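Local coordinates for lambda phage protein with carbohydrate-binding module (Shewanella oneidensis, PDB 2A5Z) that is of unknown function but has a jelly-roll fold with a carbohydrate-binding module, binds magnesium and probably recognises carbohydrate, at residues C[81-85]-C[86-90]; C[51-54]-C[55-58]; C[148-151]-C[152-156]; C[128-131]-C[132-136]. One frame throughout, in Å; residues are numbered along the deposited sequence.

Contact 1 (C[81-85]-C[86-90]). With MG (magnesium ion), chain F.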
loop_
_atom_site.group_PDB
_atom_site.type_symbol
_atom_site.label_atom_id
_atom_site.label_comp_id
_atom_site.label_asym_id
_atom_site.label_seq_id
_atom_site.Cartn_x
_atom_site.Cartn_y
_atom_site.Cartn_z
ATOM N N ILE C 81 0.149 -18.637 -0.752
ATOM C CA ILE C 81 0.715 -18.069 -1.975
ATOM C C ILE C 81 1.768 -19.015 -2.543
ATOM O O ILE C 81 2.575 -19.595 -1.809
ATOM C CB ILE C 81 1.326 -16.654 -1.727
ATOM C CG1 ILE C 81 0.268 -15.685 -1.166
ATOM C CG2 ILE C 81 1.985 -16.089 -3.002
ATOM C CD1 ILE C 81 -0.931 -15.417 -2.092
ATOM N N LEU C 82 1.735 -19.178 -3.856
ATOM C CA LEU C 82 2.728 -19.955 -4.561
ATOM C C LEU C 82 3.124 -19.212 -5.834
ATOM O O LEU C 82 2.543 -18.172 -6.156
ATOM C CB LEU C 82 2.168 -21.350 -4.878
ATOM C CG LEU C 82 0.851 -21.520 -5.645
ATOM C CD1 LEU C 82 1.081 -21.388 -7.143
ATOM C CD2 LEU C 82 0.249 -22.884 -5.338
ATOM N N SER C 83 4.124 -19.730 -6.536
ATOM C CA SER C 83 4.370 -19.340 -7.920
ATOM C C SER C 83 4.473 -20.610 -8.762
ATOM O O SER C 83 4.903 -21.648 -8.261
ATOM C CB SER C 83 5.646 -18.512 -8.045
ATOM O OG SER C 83 5.507 -17.253 -7.413
ATOM N N GLU C 84 4.059 -20.538 -10.024
ATOM C CA GLU C 84 4.317 -21.644 -10.954
ATOM C C GLU C 84 4.705 -21.188 -12.353
ATOM O O GLU C 84 4.022 -20.370 -12.975
ATOM C CB GLU C 84 3.172 -22.665 -10.973
ATOM C CG GLU C 84 1.913 -22.236 -11.687
ATOM C CD GLU C 84 0.954 -23.395 -11.893
ATOM O OE1 GLU C 84 0.970 -24.004 -12.983
ATOM O OE2 GLU C 84 0.195 -23.705 -10.956
ATOM N N GLY C 85 5.823 -21.715 -12.836
ATOM C CA GLY C 85 6.379 -21.290 -14.115
ATOM C C GLY C 85 6.572 -19.790 -14.102
ATOM O O GLY C 85 7.209 -19.247 -13.201
ATOM N N ASN C 86 5.985 -19.117 -15.084
ATOM C CA ASN C 86 6.107 -17.669 -15.200
ATOM C C ASN C 86 5.058 -16.911 -14.391
ATOM O O ASN C 86 5.056 -15.676 -14.365
ATOM C CB ASN C 86 6.052 -17.263 -16.669
ATOM C CG ASN C 86 7.372 -17.490 -17.379
ATOM O OD1 ASN C 86 8.328 -16.741 -17.186
ATOM N ND2 ASN C 86 7.432 -18.529 -18.200
ATOM N N HIS C 87 4.183 -17.660 -13.721
ATOM C CA HIS C 87 3.134 -17.076 -12.902
ATOM C C HIS C 87 3.655 -16.793 -11.492
ATOM O O HIS C 87 3.617 -17.654 -10.614
ATOM C CB HIS C 87 1.887 -17.976 -12.917
ATOM C CG HIS C 87 1.279 -18.104 -14.281
ATOM N ND1 HIS C 87 0.475 -17.126 -14.829
ATOM C CD2 HIS C 87 1.415 -19.059 -15.233
ATOM C CE1 HIS C 87 0.111 -17.489 -16.046
ATOM N NE2 HIS C 87 0.671 -18.657 -16.318
ATOM N N PHE C 88 4.162 -15.578 -11.308
ATOM C CA PHE C 88 4.809 -15.160 -10.067
ATOM C C PHE C 88 3.746 -14.650 -9.109
ATOM O O PHE C 88 3.091 -13.668 -9.406
ATOM C CB PHE C 88 5.802 -14.035 -10.378
ATOM C CG PHE C 88 6.432 -13.403 -9.165
ATOM C CD1 PHE C 88 7.452 -14.051 -8.472
ATOM C CD2 PHE C 88 6.036 -12.141 -8.736
ATOM C CE1 PHE C 88 8.046 -13.461 -7.358
ATOM C CE2 PHE C 88 6.626 -11.541 -7.619
ATOM C CZ PHE C 88 7.633 -12.206 -6.930
ATOM N N GLY C 89 3.589 -15.313 -7.968
ATOM C CA GLY C 89 2.603 -14.921 -6.976
ATOM C C GLY C 89 1.217 -15.350 -7.411
ATOM O O GLY C 89 0.612 -14.727 -8.262
ATOM N N VAL C 90 0.721 -16.433 -6.838
ATOM C CA VAL C 90 -0.584 -16.978 -7.204
ATOM C C VAL C 90 -1.384 -17.196 -5.926
ATOM O O VAL C 90 -0.875 -17.795 -4.979
ATOM C CB VAL C 90 -0.446 -18.334 -7.958
ATOM C CG1 VAL C 90 -1.831 -18.967 -8.231
ATOM C CG2 VAL C 90 0.342 -18.161 -9.270
HETATM MG MG MG F . 1.020 -13.106 -9.639
#

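Contact 2 (C[51-54]-C[55-58]). With MG (magnesium ion), chain F.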
loop_
_atom_site.group_PDB
_atom_site.type_symbol
_atom_site.label_atom_id
_atom_site.label_comp_id
_atom_site.label_asym_id
_atom_site.label_seq_id
_atom_site.Cartn_x
_atom_site.Cartn_y
_atom_site.Cartn_z
ATOM N N ALA C 51 -3.535 0.513 -12.397
ATOM C CA ALA C 51 -3.309 -0.248 -11.167
ATOM C C ALA C 51 -3.157 -1.732 -11.496
ATOM O O ALA C 51 -3.802 -2.238 -12.410
ATOM C CB ALA C 51 -4.448 -0.039 -10.166
ATOM N N SER C 52 -2.286 -2.418 -10.767
ATOM C CA SER C 52 -2.132 -3.857 -10.938
ATOM C C SER C 52 -1.689 -4.498 -9.633
ATOM O O SER C 52 -1.074 -3.847 -8.788
ATOM C CB SER C 52 -1.131 -4.167 -12.053
ATOM O OG SER C 52 0.176 -3.824 -11.653
ATOM N N TYR C 53 -2.026 -5.769 -9.466
ATOM C CA TYR C 53 -1.534 -6.535 -8.330
ATOM C C TYR C 53 -1.190 -7.963 -8.765
ATOM O O TYR C 53 -1.932 -8.578 -9.521
ATOM C CB TYR C 53 -2.515 -6.495 -7.151
ATOM C CG TYR C 53 -1.995 -7.254 -5.949
ATOM C CD1 TYR C 53 -0.753 -6.932 -5.385
ATOM C CD2 TYR C 53 -2.718 -8.317 -5.404
ATOM C CE1 TYR C 53 -0.253 -7.643 -4.303
ATOM C CE2 TYR C 53 -2.227 -9.028 -4.318
ATOM C CZ TYR C 53 -0.994 -8.678 -3.777
ATOM O OH TYR C 53 -0.500 -9.383 -2.720
ATOM N N ASP C 54 -0.045 -8.462 -8.295
ATOM C CA ASP C 54 0.524 -9.727 -8.757
ATOM C C ASP C 54 0.461 -10.839 -7.699
ATOM O O ASP C 54 1.091 -11.877 -7.859
ATOM C CB ASP C 54 1.984 -9.511 -9.209
ATOM C CG ASP C 54 2.405 -10.432 -10.356
ATOM O OD1 ASP C 54 1.651 -11.347 -10.728
ATOM O OD2 ASP C 54 3.509 -10.238 -10.916
ATOM N N PHE C 55 -0.261 -10.602 -6.609
ATOM C CA PHE C 55 -0.571 -11.646 -5.615
ATOM C C PHE C 55 0.636 -12.373 -5.021
ATOM O O PHE C 55 0.638 -13.593 -4.912
ATOM C CB PHE C 55 -1.623 -12.622 -6.178
ATOM C CG PHE C 55 -2.948 -11.973 -6.420
ATOM C CD1 PHE C 55 -3.929 -11.978 -5.431
ATOM C CD2 PHE C 55 -3.200 -11.306 -7.621
ATOM C CE1 PHE C 55 -5.157 -11.352 -5.642
ATOM C CE2 PHE C 55 -4.415 -10.674 -7.846
ATOM C CZ PHE C 55 -5.401 -10.693 -6.856
HETATM N N MSE C 56 1.647 -11.606 -4.615
HETATM C CA MSE C 56 2.837 -12.164 -3.967
HETATM C C MSE C 56 2.865 -11.931 -2.455
HETATM O O MSE C 56 3.645 -12.571 -1.753
HETATM C CB MSE C 56 4.130 -11.639 -4.630
HETATM C CG MSE C 56 4.605 -10.259 -4.136
HETATM SE SE MSE C 56 3.638 -8.839 -4.702
HETATM C CE MSE C 56 4.374 -8.556 -6.297
HETATM N N MSE C 57 2.019 -11.020 -1.964
HETATM C CA MSE C 57 2.013 -10.648 -0.543
HETATM C C MSE C 57 1.335 -11.703 0.334
HETATM O O MSE C 57 0.416 -12.407 -0.105
HETATM C CB MSE C 57 1.327 -9.287 -0.308
HETATM C CG MSE C 57 1.861 -8.104 -1.127
HETATM SE SE MSE C 57 0.954 -6.550 -0.798
HETATM C CE MSE C 57 1.250 -6.424 0.962
ATOM N N HIS C 58 1.822 -11.814 1.569
ATOM C CA HIS C 58 1.163 -12.562 2.642
ATOM C C HIS C 58 -0.272 -12.021 2.729
ATOM O O HIS C 58 -0.468 -10.804 2.815
ATOM C CB HIS C 58 1.953 -12.309 3.934
ATOM C CG HIS C 58 1.466 -13.060 5.137
ATOM N ND1 HIS C 58 1.332 -14.432 5.164
ATOM C CD2 HIS C 58 1.148 -12.627 6.382
ATOM C CE1 HIS C 58 0.928 -14.809 6.366
ATOM N NE2 HIS C 58 0.814 -13.733 7.125
HETATM MG MG MG F . 1.020 -13.106 -9.639
HETATM O O HOH W 1 -1.623 -11.614 -2.097
#

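Contact 3 (C[148-151]-C[152-156])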
loop_
_atom_site.group_PDB
_atom_site.type_symbol
_atom_site.label_atom_id
_atom_site.label_comp_id
_atom_site.label_asym_id
_atom_site.label_seq_id
_atom_site.Cartn_x
_atom_site.Cartn_y
_atom_site.Cartn_z
ATOM N N SER C 148 -26.737 -11.777 -7.181
ATOM C CA SER C 148 -27.893 -11.395 -7.988
ATOM C C SER C 148 -27.555 -10.631 -9.268
ATOM O O SER C 148 -28.367 -10.589 -10.194
ATOM C CB SER C 148 -28.840 -10.549 -7.143
ATOM O OG SER C 148 -28.155 -9.396 -6.706
ATOM N N ASP C 149 -26.376 -10.016 -9.314
ATOM C CA ASP C 149 -25.993 -9.164 -10.447
ATOM C C ASP C 149 -24.547 -9.374 -10.888
ATOM O O ASP C 149 -23.636 -9.428 -10.062
ATOM C CB ASP C 149 -26.199 -7.686 -10.096
ATOM C CG ASP C 149 -27.646 -7.351 -9.797
ATOM O OD1 ASP C 149 -28.414 -7.142 -10.758
ATOM O OD2 ASP C 149 -28.011 -7.287 -8.599
ATOM N N ARG C 150 -24.350 -9.478 -12.198
ATOM C CA ARG C 150 -23.018 -9.597 -12.784
ATOM C C ARG C 150 -23.064 -9.382 -14.298
ATOM O O ARG C 150 -24.113 -9.549 -14.939
ATOM C CB ARG C 150 -22.379 -10.954 -12.454
ATOM C CG ARG C 150 -23.221 -12.145 -12.870
ATOM C CD ARG C 150 -22.720 -13.434 -12.260
ATOM N NE ARG C 150 -23.708 -14.498 -12.395
ATOM C CZ ARG C 150 -24.704 -14.707 -11.537
ATOM N NH1 ARG C 150 -25.562 -15.697 -11.740
ATOM N NH2 ARG C 150 -24.844 -13.925 -10.480
ATOM N N SER C 151 -21.915 -9.028 -14.857
ATOM C CA SER C 151 -21.800 -8.764 -16.275
ATOM C C SER C 151 -20.328 -8.875 -16.701
ATOM O O SER C 151 -19.452 -8.230 -16.118
ATOM C CB SER C 151 -22.400 -7.382 -16.577
ATOM O OG SER C 151 -21.732 -6.765 -17.647
ATOM N N GLY C 152 -20.058 -9.719 -17.694
ATOM C CA GLY C 152 -18.691 -9.914 -18.181
ATOM C C GLY C 152 -18.482 -11.344 -18.630
ATOM O O GLY C 152 -19.400 -11.961 -19.171
ATOM N N LEU C 153 -17.275 -11.871 -18.442
ATOM C CA LEU C 153 -17.051 -13.297 -18.670
ATOM C C LEU C 153 -17.419 -14.061 -17.407
ATOM O O LEU C 153 -16.804 -13.881 -16.352
ATOM C CB LEU C 153 -15.611 -13.606 -19.076
ATOM C CG LEU C 153 -15.413 -15.044 -19.592
ATOM C CD1 LEU C 153 -15.783 -15.159 -21.076
ATOM C CD2 LEU C 153 -13.989 -15.528 -19.353
ATOM N N ILE C 154 -18.442 -14.897 -17.519
ATOM C CA ILE C 154 -18.927 -15.676 -16.395
ATOM C C ILE C 154 -18.466 -17.122 -16.561
ATOM O O ILE C 154 -18.491 -17.665 -17.659
ATOM C CB ILE C 154 -20.476 -15.596 -16.286
ATOM C CG1 ILE C 154 -20.924 -14.144 -16.059
ATOM C CG2 ILE C 154 -21.011 -16.522 -15.165
ATOM C CD1 ILE C 154 -22.347 -13.853 -16.561
ATOM N N ILE C 155 -18.023 -17.736 -15.472
ATOM C CA ILE C 155 -17.616 -19.129 -15.507
ATOM C C ILE C 155 -18.429 -19.893 -14.472
ATOM O O ILE C 155 -18.265 -19.681 -13.276
ATOM C CB ILE C 155 -16.089 -19.289 -15.248
ATOM C CG1 ILE C 155 -15.280 -18.518 -16.312
ATOM C CG2 ILE C 155 -15.700 -20.783 -15.185
ATOM C CD1 ILE C 155 -13.800 -18.348 -16.000
ATOM N N GLU C 156 -19.326 -20.756 -14.945
ATOM C CA GLU C 156 -20.075 -21.661 -14.074
ATOM C C GLU C 156 -19.629 -23.089 -14.346
ATOM O O GLU C 156 -19.737 -23.574 -15.475
ATOM C CB GLU C 156 -21.581 -21.533 -14.301
ATOM C CG GLU C 156 -22.114 -20.138 -14.045
ATOM C CD GLU C 156 -23.610 -20.022 -14.254
ATOM O OE1 GLU C 156 -24.160 -20.711 -15.144
ATOM O OE2 GLU C 156 -24.237 -19.226 -13.530
HETATM O O HOH W 2 -24.485 -16.765 -14.166
#

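Contact 4 (C[128-131]-C[132-136])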
loop_
_atom_site.group_PDB
_atom_site.type_symbol
_atom_site.label_atom_id
_atom_site.label_comp_id
_atom_site.label_asym_id
_atom_site.label_seq_id
_atom_site.Cartn_x
_atom_site.Cartn_y
_atom_site.Cartn_z
ATOM N N SER C 128 -8.394 -27.788 -10.110
ATOM C CA SER C 128 -8.051 -29.131 -10.580
ATOM C C SER C 128 -9.275 -30.045 -10.799
ATOM O O SER C 128 -9.163 -31.113 -11.423
ATOM C CB SER C 128 -7.038 -29.786 -9.640
ATOM O OG SER C 128 -7.597 -29.956 -8.356
ATOM N N ALA C 129 -10.424 -29.629 -10.266
ATOM C CA ALA C 129 -11.714 -30.264 -10.541
ATOM C C ALA C 129 -12.760 -29.171 -10.663
ATOM O O ALA C 129 -12.821 -28.267 -9.813
ATOM C CB ALA C 129 -12.102 -31.241 -9.418
ATOM N N PHE C 130 -13.572 -29.236 -11.716
ATOM C CA PHE C 130 -14.753 -28.388 -11.807
ATOM C C PHE C 130 -15.852 -28.900 -10.869
ATOM O O PHE C 130 -15.879 -30.073 -10.503
ATOM C CB PHE C 130 -15.263 -28.287 -13.252
ATOM C CG PHE C 130 -14.321 -27.554 -14.181
ATOM C CD1 PHE C 130 -13.886 -26.262 -13.887
ATOM C CD2 PHE C 130 -13.874 -28.164 -15.356
ATOM C CE1 PHE C 130 -13.014 -25.592 -14.745
ATOM C CE2 PHE C 130 -13.005 -27.501 -16.218
ATOM C CZ PHE C 130 -12.572 -26.220 -15.916
ATOM N N ASN C 131 -16.746 -28.002 -10.475
ATOM C CA ASN C 131 -17.839 -28.327 -9.575
ATOM C C ASN C 131 -18.977 -27.367 -9.917
ATOM O O ASN C 131 -18.717 -26.188 -10.187
ATOM C CB ASN C 131 -17.365 -28.159 -8.119
ATOM C CG ASN C 131 -18.373 -28.662 -7.097
ATOM O OD1 ASN C 131 -19.435 -28.062 -6.899
ATOM N ND2 ASN C 131 -18.025 -29.747 -6.410
ATOM N N PRO C 132 -20.230 -27.868 -9.974
ATOM C CA PRO C 132 -21.378 -26.999 -10.262
ATOM C C PRO C 132 -21.548 -25.822 -9.284
ATOM O O PRO C 132 -22.242 -24.865 -9.606
ATOM C CB PRO C 132 -22.584 -27.950 -10.193
ATOM C CG PRO C 132 -22.094 -29.197 -9.544
ATOM C CD PRO C 132 -20.630 -29.279 -9.830
ATOM N N ALA C 133 -20.887 -25.885 -8.132
ATOM C CA ALA C 133 -20.950 -24.824 -7.124
ATOM C C ALA C 133 -20.035 -23.628 -7.439
ATOM O O ALA C 133 -20.158 -22.564 -6.809
ATOM C CB ALA C 133 -20.626 -25.385 -5.753
ATOM N N GLN C 134 -19.130 -23.804 -8.407
ATOM C CA GLN C 134 -18.187 -22.750 -8.786
ATOM C C GLN C 134 -18.823 -21.672 -9.673
ATOM O O GLN C 134 -19.405 -21.974 -10.722
ATOM C CB GLN C 134 -16.947 -23.334 -9.471
ATOM C CG GLN C 134 -16.160 -24.337 -8.642
ATOM C CD GLN C 134 -15.316 -25.281 -9.492
ATOM O OE1 GLN C 134 -15.436 -25.318 -10.722
ATOM N NE2 GLN C 134 -14.459 -26.059 -8.835
ATOM N N LEU C 135 -18.700 -20.418 -9.233
ATOM C CA LEU C 135 -19.131 -19.247 -10.001
ATOM C C LEU C 135 -18.048 -18.176 -9.935
ATOM O O LEU C 135 -17.704 -17.693 -8.851
ATOM C CB LEU C 135 -20.477 -18.692 -9.487
ATOM C CG LEU C 135 -21.020 -17.357 -10.045
ATOM C CD1 LEU C 135 -21.379 -17.436 -11.531
ATOM C CD2 LEU C 135 -22.225 -16.891 -9.260
ATOM N N THR C 136 -17.511 -17.832 -11.098
ATOM C CA THR C 136 -16.497 -16.796 -11.226
ATOM C C THR C 136 -16.932 -15.779 -12.282
ATOM O O THR C 136 -17.566 -16.144 -13.273
ATOM C CB THR C 136 -15.125 -17.416 -11.606
ATOM O OG1 THR C 136 -14.791 -18.427 -10.651
ATOM C CG2 THR C 136 -14.021 -16.373 -11.613
#

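Contact 1 (C[81-85]-C[86-90])
L82 and E84 face V90 and H87 as hydrogen-bonded pairs of a tight antiparallel hairpin, closed by a type II' turn from E84 to H87. Positive phi at G85 suits the second position of that turn. Between the two pairs lies a beta bulge: F88 and G89 together stand opposite S83. S83 CB packs 3.4 Å from H87 O; with chi1 at -67°, S83 OG swings beside its own backbone N and meets F88 CA at 3.5 Å. S83 OG also accepts a nearly straight bond from G89 N at 2.8 Å, where a backbone carbonyl would be the usual acceptor. Across the hairpin's other face L82 CD1 lies 3.5 Å from V90 CB, the two side chains crossing obliquely. At the bulge two successive carbonyls, of F88 and G89, turn to the magnesium, whose other protein ligands come from D54 and D247. H87 acts from the second shell through a hydrogen bond between its ND1 and D247, while E84 forms a salt bridge with K125. F88 O and G89 O each stand 2.2 Å from the magnesium.

Contact 2 (C[51-54]-C[55-58])
Beyond Y53, where strand 48-53 ends, the chain bends through D54 and the left-handed backbone of F55 (phi 55°), folding the F55 amide over the Y53 ring. F55 N sits 3.3 Å above the centre of that ring, on one face. The two aromatic side chains cross at about a right angle, and the rings form a tilted edge-to-face pair: an edge of Y53 is directed at the face of F55, with the planes 52° apart. Y53 CD2 stands over the middle of the F55 ring, while Y53 CE2 comes within 3.6 Å of F55 CD1. With CG anti to the backbone N (chi1 -178°), Y53 reaches along the loop far enough for its phenol to meet M57. There Y53 OH accepts a bond from M57 N at 3.1 Å, and a water close to the plane of the Y53 ring ties the same hydroxyl to M57 O, to which it donates. M57 CG touches Y53 CE1 at 3.8 Å. The selenium atoms of selenomethionines M56 and M57 both approach the ring obliquely as Met-aromatic contacts. Outside the loop, L70 packs against both Y53 and F55. D54 grips magnesium twice, D54 O and D54 OD1 each at 2.2 Å, alongside ligands from F88, G89 and D247. Its OD2 binds R259 of the second subunit in a salt bridge. Aromatic packing and the phenol's hydrogen bonds to M57 and to water thus fix the loop, while the D54 carboxylate links the metal to the subunit interface; both partners would be expected to stabilise its negative charge.

Contact 3 (C[148-151]-C[152-156])
R150 and I154 project toward each other across a corner in the chain, their side chains crossing at about a right angle. The corner falls at G152, between strands 150-151 and 153-156 of the larger antiparallel sheet in this jelly-roll, and the phi of 146° there is one that glycine readily adopts. Contact between the two side chains is light and aliphatic: R150 CG approaches I154 CD1 at 4.2 Å, while the edge of the guanidinium is turned toward I154 CG2. From CG to NE the arginine is extended, and its first torsion (chi1 56°) places CG between the backbone N and the carbonyl carbon, sending the chain along the side on which I154 lies. E156 reaches in from farther down its strand, again crossing R150 at roughly a right angle, with its carboxylate plane 45° from the guanidinium plane. The opposite charges stop short of a salt bridge, R150 NH1 and E156 OE2 being 4.2 Å apart. A water at the edge of the guanidinium, in its plane, bridges the separation. It accepts from R150 NH1 at 2.9 Å and donates to E156 OE2 at 2.6 Å. R150 NH2 is held separately by the carbonyl of I147, and L135 of strand 134-137 packs against R150, I154 and E156 alike. S151 faces away from this pair and touches F197 of strand 197-203. The chemistry is that of a solvent-mediated ion pair resting on an apolar base: the charges should still attract through the water, while the guanidinium keeps a second anchor on the backbone of I147.

Contact 4 (C[128-131]-C[132-136])
A129 and N131 offer their backbone polar groups to the side-chain amide of Q134, which, as the last residue of the type I beta turn N131-Q134, turns that amide back to the loop before it. Q134 NE2 donates to A129 O at 2.9 Å, meeting a carbonyl lone pair, and the acceptor lies close to the plane of the amide. The other end of that amide, Q134 OE1, takes a weak bond from N131 N at 3.0 Å and lies in the plane of the F130 ring, at its edge, 3.6 Å from F130 CD1. A second, weak acceptor for NE2 is the carbonyl of S242. Within the turn, N131 O is satisfied by Q134 N at 3.0 Å. N131 also forms an Asx turn over P132: N131 OD1 receives A133 N at 2.9 Å on a lone pair. P132, which has no N-H to offer, follows N131 as the second residue of the turn. The turn leads into strand 134-137; just before it A133 pairs with K235, and Q134 pairs with N157, through their backbones. Two side-chain amides therefore do complementary work, N131 bracing the turn through its side-chain carbonyl and Q134 pinning the incoming loop, so that neutral hydrogen bonds rather than charges hold this loop in shape.

Contacts 1 and 2 share one magnesium ion and both touch the second subunit, so the metal joins a bulged hairpin to the end of strand 48-53 near an interface. Contacts 3 and 4 lie away from that site and are touched by no other chain; they meet through neighbouring strands 153-156 and 134-137, where I155 N probably bonds to T136 O. Contact 2 is buried and aromatic, and contact 3 is also largely buried, though its water-bridged opposite charges, R150 and E156, are partly exposed. Contacts 1 and 4 are partly exposed turns, one stitched chiefly by backbone bonds, the other by side-chain amides. Contacts 1 and 3 lie on opposite sides of the chain's centre, about 26 Å apart between centres.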